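Side-chain contacts in glycerol dehydratase (Clostridium butyricum, PDB 1R9D), which dehydrates glycerol by a B12-independent route and probably relies on a glycyl radical to do so: residues D408-P413 and D691-S696; P413-R418 and E423-Y428; G429-G432 and P436-P439. All coordinates share one frame; numbering follows the deposited sequence.

In the fold
Contacts 2 and 3 are buried, whereas contact 1 is only partly so, with P413 at an exposed edge. Contacts 1 and 2 share helix 408-417: one flank of it meets the loop 691-696, which lies in the glycine radical part of the sequence, and another meets helix 422-426. R418 ties the two together by donating from NH2 to I694 O. Contact 3 comes next in the chain, with strand 429-431 after helix 422-426, and it is the one nearest the centre of the chain. No hydrogen bond joins the segments of contacts 1 and 2, which rest on apolar packing and, in contact 1, a CH-pi contact; contact 3, a hairpin, adds two backbone hydrogen bonds.

Contact 1. Residues D408-P413 and D691-S696; sequences DEVIIP and DHFIAS
V410 turns CG1 anti to its backbone N (chi1 168°), and F693 swings its ring clear of its own carbonyl carbon (chi1 -70°); together these torsions set up a CH-pi contact between helix 408-417 and the loop 691-696. In the fold, this joins the helix that follows strand 404-407 to the loop leading into strand 702-705, two strands of the same mixed sheet in this PFL-like enzyme. V410 CG1 stands 4.2 Å from the centroid of the F693 ring, practically on the ring normal, so the methyl sits over the centre of one face. The other branch, V410 CG2, reaches F693 CZ at 4.2 Å. One turn further along the helix, P413 approaches from a different direction: its CB sits near the plane of the ring, at the edge, 4.1 Å from F693 CE2.

The loop is shaped from within by D691, whose OD1 takes two backbone N-H groups, an Asx turn to F693 and an Asx motif to I694. H692 points its imidazole away from the helix and is hydrogen-bonded through ND1 to T699 OG1 and through NE2 to V687 O. Its carbonyl oxygen is different: H692 O is buried by the contact with no polar partner in the model, and V410 CG1 lies 4.0 Å from it.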
loop_
_atom_site.group_PDB
_atom_site.type_symbol
_atom_site.label_atom_id
_atom_site.label_comp_id
_atom_site.label_asym_id
_atom_site.label_seq_id
_atom_site.Cartn_x
_atom_site.Cartn_y
_atom_site.Cartn_z
ATOM N N ASP A 408 -37.361 -2.914 -17.005
ATOM C CA ASP A 408 -37.121 -3.995 -16.045
ATOM C C ASP A 408 -36.922 -5.335 -16.751
ATOM O O ASP A 408 -36.103 -6.157 -16.336
ATOM C CB ASP A 408 -38.333 -4.164 -15.132
ATOM C CG ASP A 408 -38.333 -3.222 -13.943
ATOM O OD1 ASP A 408 -37.646 -2.180 -13.978
ATOM O OD2 ASP A 408 -39.053 -3.539 -12.970
ATOM N N GLU A 409 -37.698 -5.551 -17.807
ATOM C CA GLU A 409 -37.669 -6.815 -18.541
ATOM C C GLU A 409 -36.321 -7.175 -19.155
ATOM O O GLU A 409 -36.025 -8.351 -19.357
ATOM C CB GLU A 409 -38.768 -6.810 -19.608
ATOM C CG GLU A 409 -40.183 -6.540 -19.060
ATOM C CD GLU A 409 -40.678 -7.604 -18.088
ATOM O OE1 GLU A 409 -40.408 -8.803 -18.326
ATOM O OE2 GLU A 409 -41.360 -7.249 -17.095
ATOM N N VAL A 410 -35.505 -6.170 -19.461
ATOM C CA VAL A 410 -34.172 -6.409 -20.013
ATOM C C VAL A 410 -33.121 -6.271 -18.911
ATOM O O VAL A 410 -32.222 -7.102 -18.772
ATOM C CB VAL A 410 -33.818 -5.391 -21.138
ATOM C CG1 VAL A 410 -32.329 -5.473 -21.476
ATOM C CG2 VAL A 410 -34.638 -5.678 -22.378
ATOM N N ILE A 411 -33.252 -5.221 -18.111
ATOM C CA ILE A 411 -32.287 -4.950 -17.054
ATOM C C ILE A 411 -32.128 -6.030 -15.988
ATOM O O ILE A 411 -31.004 -6.378 -15.628
ATOM C CB ILE A 411 -32.594 -3.591 -16.387
ATOM C CG1 ILE A 411 -32.389 -2.477 -17.417
ATOM C CG2 ILE A 411 -31.691 -3.380 -15.171
ATOM C CD1 ILE A 411 -32.818 -1.099 -16.938
ATOM N N ILE A 412 -33.235 -6.562 -15.485
ATOM C CA ILE A 412 -33.162 -7.593 -14.454
ATOM C C ILE A 412 -32.384 -8.821 -14.950
ATOM O O ILE A 412 -31.431 -9.252 -14.300
ATOM C CB ILE A 412 -34.582 -7.966 -13.956
ATOM C CG1 ILE A 412 -35.184 -6.759 -13.220
ATOM C CG2 ILE A 412 -34.525 -9.167 -13.022
ATOM C CD1 ILE A 412 -36.624 -6.937 -12.762
ATOM N N PRO A 413 -32.762 -9.390 -16.111
ATOM C CA PRO A 413 -32.041 -10.560 -16.632
ATOM C C PRO A 413 -30.558 -10.255 -16.878
ATOM O O PRO A 413 -29.681 -11.064 -16.567
ATOM C CB PRO A 413 -32.776 -10.870 -17.937
ATOM C CG PRO A 413 -34.165 -10.411 -17.660
ATOM C CD PRO A 413 -33.959 -9.109 -16.925
ATOM N N ASP A 691 -27.760 -5.570 -29.176
ATOM C CA ASP A 691 -27.720 -6.448 -28.002
ATOM C C ASP A 691 -27.661 -5.581 -26.740
ATOM O O ASP A 691 -26.581 -5.172 -26.306
ATOM C CB ASP A 691 -26.490 -7.362 -28.054
ATOM C CG ASP A 691 -26.475 -8.392 -26.932
ATOM O OD1 ASP A 691 -27.183 -8.192 -25.923
ATOM O OD2 ASP A 691 -25.744 -9.401 -27.055
ATOM N N HIS A 692 -28.823 -5.296 -26.161
ATOM C CA HIS A 692 -28.902 -4.470 -24.956
ATOM C C HIS A 692 -28.613 -5.255 -23.673
ATOM O O HIS A 692 -28.528 -4.672 -22.590
ATOM C CB HIS A 692 -30.288 -3.833 -24.862
ATOM C CG HIS A 692 -30.570 -2.837 -25.945
ATOM N ND1 HIS A 692 -30.226 -1.506 -25.842
ATOM C CD2 HIS A 692 -31.166 -2.979 -27.154
ATOM C CE1 HIS A 692 -30.601 -0.869 -26.937
ATOM N NE2 HIS A 692 -31.175 -1.739 -27.750
ATOM N N PHE A 693 -28.472 -6.573 -23.790
ATOM C CA PHE A 693 -28.187 -7.407 -22.625
ATOM C C PHE A 693 -26.698 -7.406 -22.280
ATOM O O PHE A 693 -26.327 -7.362 -21.109
ATOM C CB PHE A 693 -28.631 -8.863 -22.869
ATOM C CG PHE A 693 -30.123 -9.054 -22.923
ATOM C CD1 PHE A 693 -30.838 -8.772 -24.083
ATOM C CD2 PHE A 693 -30.815 -9.533 -21.811
ATOM C CE1 PHE A 693 -32.220 -8.969 -24.140
ATOM C CE2 PHE A 693 -32.195 -9.734 -21.854
ATOM C CZ PHE A 693 -32.901 -9.452 -23.022
ATOM N N ILE A 694 -25.847 -7.463 -23.302
ATOM C CA ILE A 694 -24.402 -7.497 -23.080
ATOM C C ILE A 694 -23.875 -6.147 -22.594
ATOM O O ILE A 694 -22.922 -6.091 -21.817
ATOM C CB ILE A 694 -23.652 -7.924 -24.366
ATOM C CG1 ILE A 694 -22.205 -8.290 -24.021
ATOM C CG2 ILE A 694 -23.685 -6.807 -25.401
ATOM C CD1 ILE A 694 -21.437 -8.933 -25.167
ATOM N N ALA A 695 -24.502 -5.067 -23.055
ATOM C CA ALA A 695 -24.116 -3.717 -22.646
ATOM C C ALA A 695 -24.820 -3.410 -21.327
ATOM O O ALA A 695 -25.612 -2.469 -21.233
ATOM C CB ALA A 695 -24.534 -2.707 -23.714
ATOM N N SER A 696 -24.511 -4.211 -20.311
ATOM C CA SER A 696 -25.117 -4.093 -18.994
ATOM C C SER A 696 -24.757 -2.839 -18.204
ATOM O O SER A 696 -25.320 -2.601 -17.137
ATOM C CB SER A 696 -24.804 -5.347 -18.168
ATOM O OG SER A 696 -23.435 -5.689 -18.266
#

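Contact 2. Residues P413-R418 and E423-Y428; sequences PALVSR and EDARDY
L415 and Y428 cross at about a right angle, and their meeting point is narrow: L415 CD1 rests 3.6 Å from Y428 CB. In the leucine, CD1 stands anti to CA (chi2 176°), which carries this methyl out to the tyrosine. It approaches the ring obliquely, near its root. Y428 itself holds CG between its backbone N and carbonyl carbon (chi1 83°), an uncommon setting that sends the ring back beside the helix bearing L415, with A425 O in plane at the ring edge.

A425 supplies the second half of the contact. Its CB points at helix 408-417 and meets two successive residues there, L415 through CB at 3.9 Å and V416 through CG2 at 3.7 Å. V416 reaches A425 with CG2 because that is the branch beside its own backbone N. With only a methyl on one side, the backbones come close, and the CA atoms of L415 and A425 are 5.8 Å apart. No hydrogen bond crosses between the segments; the seam is apolar.

Polar partners of Y428 lie outside this seam. OH is hydrogen-bonded to D408 OD1, while the ring itself makes a cation-pi pair with R379. The contact thus packs two consecutive helices, 408-417 and 422-426, across the short turn between them. I412 of the first helix also touches A425 and Y428, while Y428 hands the chain on to strand 429-431.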
loop_
_atom_site.group_PDB
_atom_site.type_symbol
_atom_site.label_atom_id
_atom_site.label_comp_id
_atom_site.label_asym_id
_atom_site.label_seq_id
_atom_site.Cartn_x
_atom_site.Cartn_y
_atom_site.Cartn_z
ATOM N N PRO A 413 -32.762 -9.390 -16.111
ATOM C CA PRO A 413 -32.041 -10.560 -16.632
ATOM C C PRO A 413 -30.558 -10.255 -16.878
ATOM O O PRO A 413 -29.681 -11.064 -16.567
ATOM C CB PRO A 413 -32.776 -10.870 -17.937
ATOM C CG PRO A 413 -34.165 -10.411 -17.660
ATOM C CD PRO A 413 -33.959 -9.109 -16.925
ATOM N N ALA A 414 -30.282 -9.086 -17.452
ATOM C CA ALA A 414 -28.907 -8.683 -17.721
ATOM C C ALA A 414 -28.085 -8.638 -16.428
ATOM O O ALA A 414 -26.923 -9.049 -16.405
ATOM C CB ALA A 414 -28.884 -7.317 -18.408
ATOM N N LEU A 415 -28.688 -8.141 -15.353
ATOM C CA LEU A 415 -27.989 -8.061 -14.072
ATOM C C LEU A 415 -27.732 -9.446 -13.478
ATOM O O LEU A 415 -26.645 -9.709 -12.955
ATOM C CB LEU A 415 -28.787 -7.209 -13.076
ATOM C CG LEU A 415 -28.780 -5.702 -13.351
ATOM C CD1 LEU A 415 -29.689 -4.976 -12.347
ATOM C CD2 LEU A 415 -27.354 -5.182 -13.245
ATOM N N VAL A 416 -28.724 -10.328 -13.548
ATOM C CA VAL A 416 -28.550 -11.674 -13.007
ATOM C C VAL A 416 -27.440 -12.369 -13.784
ATOM O O VAL A 416 -26.674 -13.160 -13.229
ATOM C CB VAL A 416 -29.843 -12.515 -13.113
ATOM C CG1 VAL A 416 -29.578 -13.927 -12.606
ATOM C CG2 VAL A 416 -30.955 -11.872 -12.298
ATOM N N SER A 417 -27.360 -12.061 -15.074
ATOM C CA SER A 417 -26.341 -12.634 -15.939
ATOM C C SER A 417 -24.951 -12.204 -15.460
ATOM O O SER A 417 -23.973 -12.932 -15.623
ATOM C CB SER A 417 -26.566 -12.169 -17.382
ATOM O OG SER A 417 -25.566 -12.678 -18.247
ATOM N N ARG A 418 -24.874 -11.019 -14.856
ATOM C CA ARG A 418 -23.609 -10.491 -14.355
ATOM C C ARG A 418 -23.271 -10.922 -12.922
ATOM O O ARG A 418 -22.269 -10.480 -12.358
ATOM C CB ARG A 418 -23.610 -8.961 -14.440
ATOM C CG ARG A 418 -23.574 -8.406 -15.859
ATOM C CD ARG A 418 -22.204 -8.589 -16.511
ATOM N NE ARG A 418 -22.178 -8.072 -17.881
ATOM C CZ ARG A 418 -21.095 -8.038 -18.651
ATOM N NH1 ARG A 418 -19.932 -8.494 -18.192
ATOM N NH2 ARG A 418 -21.171 -7.538 -19.885
ATOM N N GLU A 423 -33.220 -11.535 -6.454
ATOM C CA GLU A 423 -33.770 -10.591 -5.486
ATOM C C GLU A 423 -33.077 -9.233 -5.607
ATOM O O GLU A 423 -33.737 -8.192 -5.653
ATOM C CB GLU A 423 -33.602 -11.128 -4.061
ATOM C CG GLU A 423 -34.592 -10.542 -3.065
ATOM C CD GLU A 423 -34.236 -10.835 -1.611
ATOM O OE1 GLU A 423 -33.777 -11.962 -1.317
ATOM O OE2 GLU A 423 -34.432 -9.935 -0.760
ATOM N N ASP A 424 -31.746 -9.243 -5.656
ATOM C CA ASP A 424 -30.982 -8.003 -5.773
ATOM C C ASP A 424 -31.227 -7.311 -7.114
ATOM O O ASP A 424 -31.375 -6.095 -7.168
ATOM C CB ASP A 424 -29.479 -8.268 -5.600
ATOM C CG ASP A 424 -29.074 -8.441 -4.141
ATOM O OD1 ASP A 424 -29.856 -8.056 -3.247
ATOM O OD2 ASP A 424 -27.957 -8.946 -3.887
ATOM N N ALA A 425 -31.270 -8.086 -8.196
ATOM C CA ALA A 425 -31.503 -7.515 -9.523
ATOM C C ALA A 425 -32.860 -6.809 -9.591
ATOM O O ALA A 425 -32.987 -5.760 -10.220
ATOM C CB ALA A 425 -31.425 -8.607 -10.597
ATOM N N ARG A 426 -33.868 -7.383 -8.939
ATOM C CA ARG A 426 -35.204 -6.801 -8.931
ATOM C C ARG A 426 -35.256 -5.466 -8.196
ATOM O O ARG A 426 -36.160 -4.663 -8.423
ATOM C CB ARG A 426 -36.208 -7.763 -8.285
ATOM C CG ARG A 426 -36.662 -8.880 -9.203
ATOM C CD ARG A 426 -37.559 -9.869 -8.480
ATOM N NE ARG A 426 -38.137 -10.840 -9.408
ATOM C CZ ARG A 426 -38.691 -11.986 -9.033
ATOM N NH1 ARG A 426 -38.739 -12.306 -7.748
ATOM N NH2 ARG A 426 -39.198 -12.811 -9.943
ATOM N N ASP A 427 -34.279 -5.225 -7.328
ATOM C CA ASP A 427 -34.245 -3.991 -6.547
ATOM C C ASP A 427 -33.261 -2.964 -7.117
ATOM O O ASP A 427 -32.764 -2.103 -6.397
ATOM C CB ASP A 427 -33.876 -4.329 -5.095
ATOM C CG ASP A 427 -34.167 -3.191 -4.133
ATOM O OD1 ASP A 427 -35.280 -2.625 -4.197
ATOM O OD2 ASP A 427 -33.284 -2.874 -3.304
ATOM N N TYR A 428 -32.998 -3.039 -8.415
ATOM C CA TYR A 428 -32.051 -2.125 -9.036
ATOM C C TYR A 428 -32.504 -0.674 -9.110
ATOM O O TYR A 428 -33.695 -0.365 -9.096
ATOM C CB TYR A 428 -31.698 -2.604 -10.455
ATOM C CG TYR A 428 -32.688 -2.206 -11.534
ATOM C CD1 TYR A 428 -32.582 -0.975 -12.192
ATOM C CD2 TYR A 428 -33.735 -3.056 -11.894
ATOM C CE1 TYR A 428 -33.490 -0.606 -13.179
ATOM C CE2 TYR A 428 -34.650 -2.692 -12.880
ATOM C CZ TYR A 428 -34.520 -1.469 -13.519
ATOM O OH TYR A 428 -35.408 -1.123 -14.511
#

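Contact 3. Residues G429-G432 and P436-P439; sequences GIIG and PQKP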
loop_
_atom_site.group_PDB
_atom_site.type_symbol
_atom_site.label_atom_id
_atom_site.label_comp_id
_atom_site.label_asym_id
_atom_site.label_seq_id
_atom_site.Cartn_x
_atom_site.Cartn_y
_atom_site.Cartn_z
ATOM N N GLY A 429 -31.515 0.207 -9.188
ATOM C CA GLY A 429 -31.756 1.627 -9.331
ATOM C C GLY A 429 -30.780 2.040 -10.411
ATOM O O GLY A 429 -29.938 1.231 -10.807
ATOM N N ILE A 430 -30.875 3.272 -10.899
ATOM C CA ILE A 430 -29.962 3.734 -11.930
ATOM C C ILE A 430 -28.906 4.702 -11.396
ATOM O O ILE A 430 -29.201 5.565 -10.566
ATOM C CB ILE A 430 -30.731 4.428 -13.077
ATOM C CG1 ILE A 430 -31.631 3.406 -13.785
ATOM C CG2 ILE A 430 -29.748 5.055 -14.066
ATOM C CD1 ILE A 430 -30.868 2.253 -14.419
ATOM N N ILE A 431 -27.680 4.540 -11.875
ATOM C CA ILE A 431 -26.564 5.402 -11.494
ATOM C C ILE A 431 -26.281 6.372 -12.639
ATOM O O ILE A 431 -26.242 5.967 -13.795
ATOM C CB ILE A 431 -25.274 4.586 -11.247
ATOM C CG1 ILE A 431 -25.503 3.577 -10.120
ATOM C CG2 ILE A 431 -24.108 5.525 -10.920
ATOM C CD1 ILE A 431 -26.027 4.200 -8.827
ATOM N N GLY A 432 -26.096 7.649 -12.316
ATOM C CA GLY A 432 -25.784 8.641 -13.333
ATOM C C GLY A 432 -26.765 8.789 -14.486
ATOM O O GLY A 432 -27.859 9.322 -14.316
ATOM N N PRO A 436 -27.294 0.611 -14.400
ATOM C CA PRO A 436 -28.004 -0.092 -13.325
ATOM C C PRO A 436 -27.125 -0.755 -12.263
ATOM O O PRO A 436 -26.016 -1.203 -12.550
ATOM C CB PRO A 436 -28.847 -1.143 -14.067
ATOM C CG PRO A 436 -28.454 -1.030 -15.527
ATOM C CD PRO A 436 -27.183 -0.236 -15.596
ATOM N N GLN A 437 -27.638 -0.831 -11.039
ATOM C CA GLN A 437 -26.910 -1.485 -9.949
ATOM C C GLN A 437 -27.835 -1.758 -8.766
ATOM O O GLN A 437 -28.915 -1.178 -8.660
ATOM C CB GLN A 437 -25.731 -0.618 -9.459
ATOM C CG GLN A 437 -26.104 0.359 -8.311
ATOM C CD GLN A 437 -24.908 1.035 -7.633
ATOM O OE1 GLN A 437 -25.040 1.581 -6.530
ATOM N NE2 GLN A 437 -23.751 1.020 -8.287
ATOM N N LYS A 438 -27.408 -2.666 -7.893
ATOM C CA LYS A 438 -28.150 -2.969 -6.674
ATOM C C LYS A 438 -27.593 -1.944 -5.684
ATOM O O LYS A 438 -26.420 -2.002 -5.311
ATOM C CB LYS A 438 -27.838 -4.390 -6.192
ATOM C CG LYS A 438 -28.158 -4.638 -4.720
ATOM C CD LYS A 438 -29.629 -4.409 -4.388
ATOM C CE LYS A 438 -29.880 -4.719 -2.918
ATOM N NZ LYS A 438 -31.313 -4.614 -2.535
ATOM N N PRO A 439 -28.422 -0.983 -5.258
ATOM C CA PRO A 439 -27.934 0.027 -4.316
ATOM C C PRO A 439 -27.488 -0.572 -2.987
ATOM O O PRO A 439 -28.037 -1.580 -2.535
ATOM C CB PRO A 439 -29.140 0.950 -4.139
ATOM C CG PRO A 439 -29.898 0.798 -5.433
ATOM C CD PRO A 439 -29.812 -0.699 -5.656
#
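The tight part of this antiparallel hairpin is the pair G429 and Q437, which bond to each other twice through their backbones. G429 N gives to Q437 O at 3.0 Å, and Q437 N gives to G429 O at 3.1 Å. The P439 ring fits snugly against the bare glycine, bringing CD and CG close to G429 N. The next pair, I430 and P436, is non-hydrogen-bonded, and its CA atoms are just 4.5 Å apart. Here P436 CA makes a CA-H...O contact of 3.4 Å with G429 O.

On the face carrying Q437, the outer carbons of I431, CG1 and CD1, lie over one face of the Q437 amide. I431 CD1 is 3.6 Å from Q437 CD, and I431 CG1 is 3.6 Å from Q437 NE2; the two side chains cross obliquely. The amide's rotation is set from outside, since Q437 NE2 is hydrogen-bonded to H446 NE2, and OE1 accepts from S166 N. On the face of I430 and P436 the fit is easier, with I430 CD1 at 4.0 Å from P436 CB.

The loose, partly exposed side belongs to K438, which points away from the partner strand and forms a salt bridge with D427 instead.

The side chain of I431 is about 5 Å from the bound glycerol. The turn between the strands probably corresponds to the loop that carries the reactive cysteine in glycyl radical enzymes. Behind the hairpin, I430 rests on strand 341-344 through N341 and I343, while helix 422-426 leads through D427 and Y428 into strand 429-431.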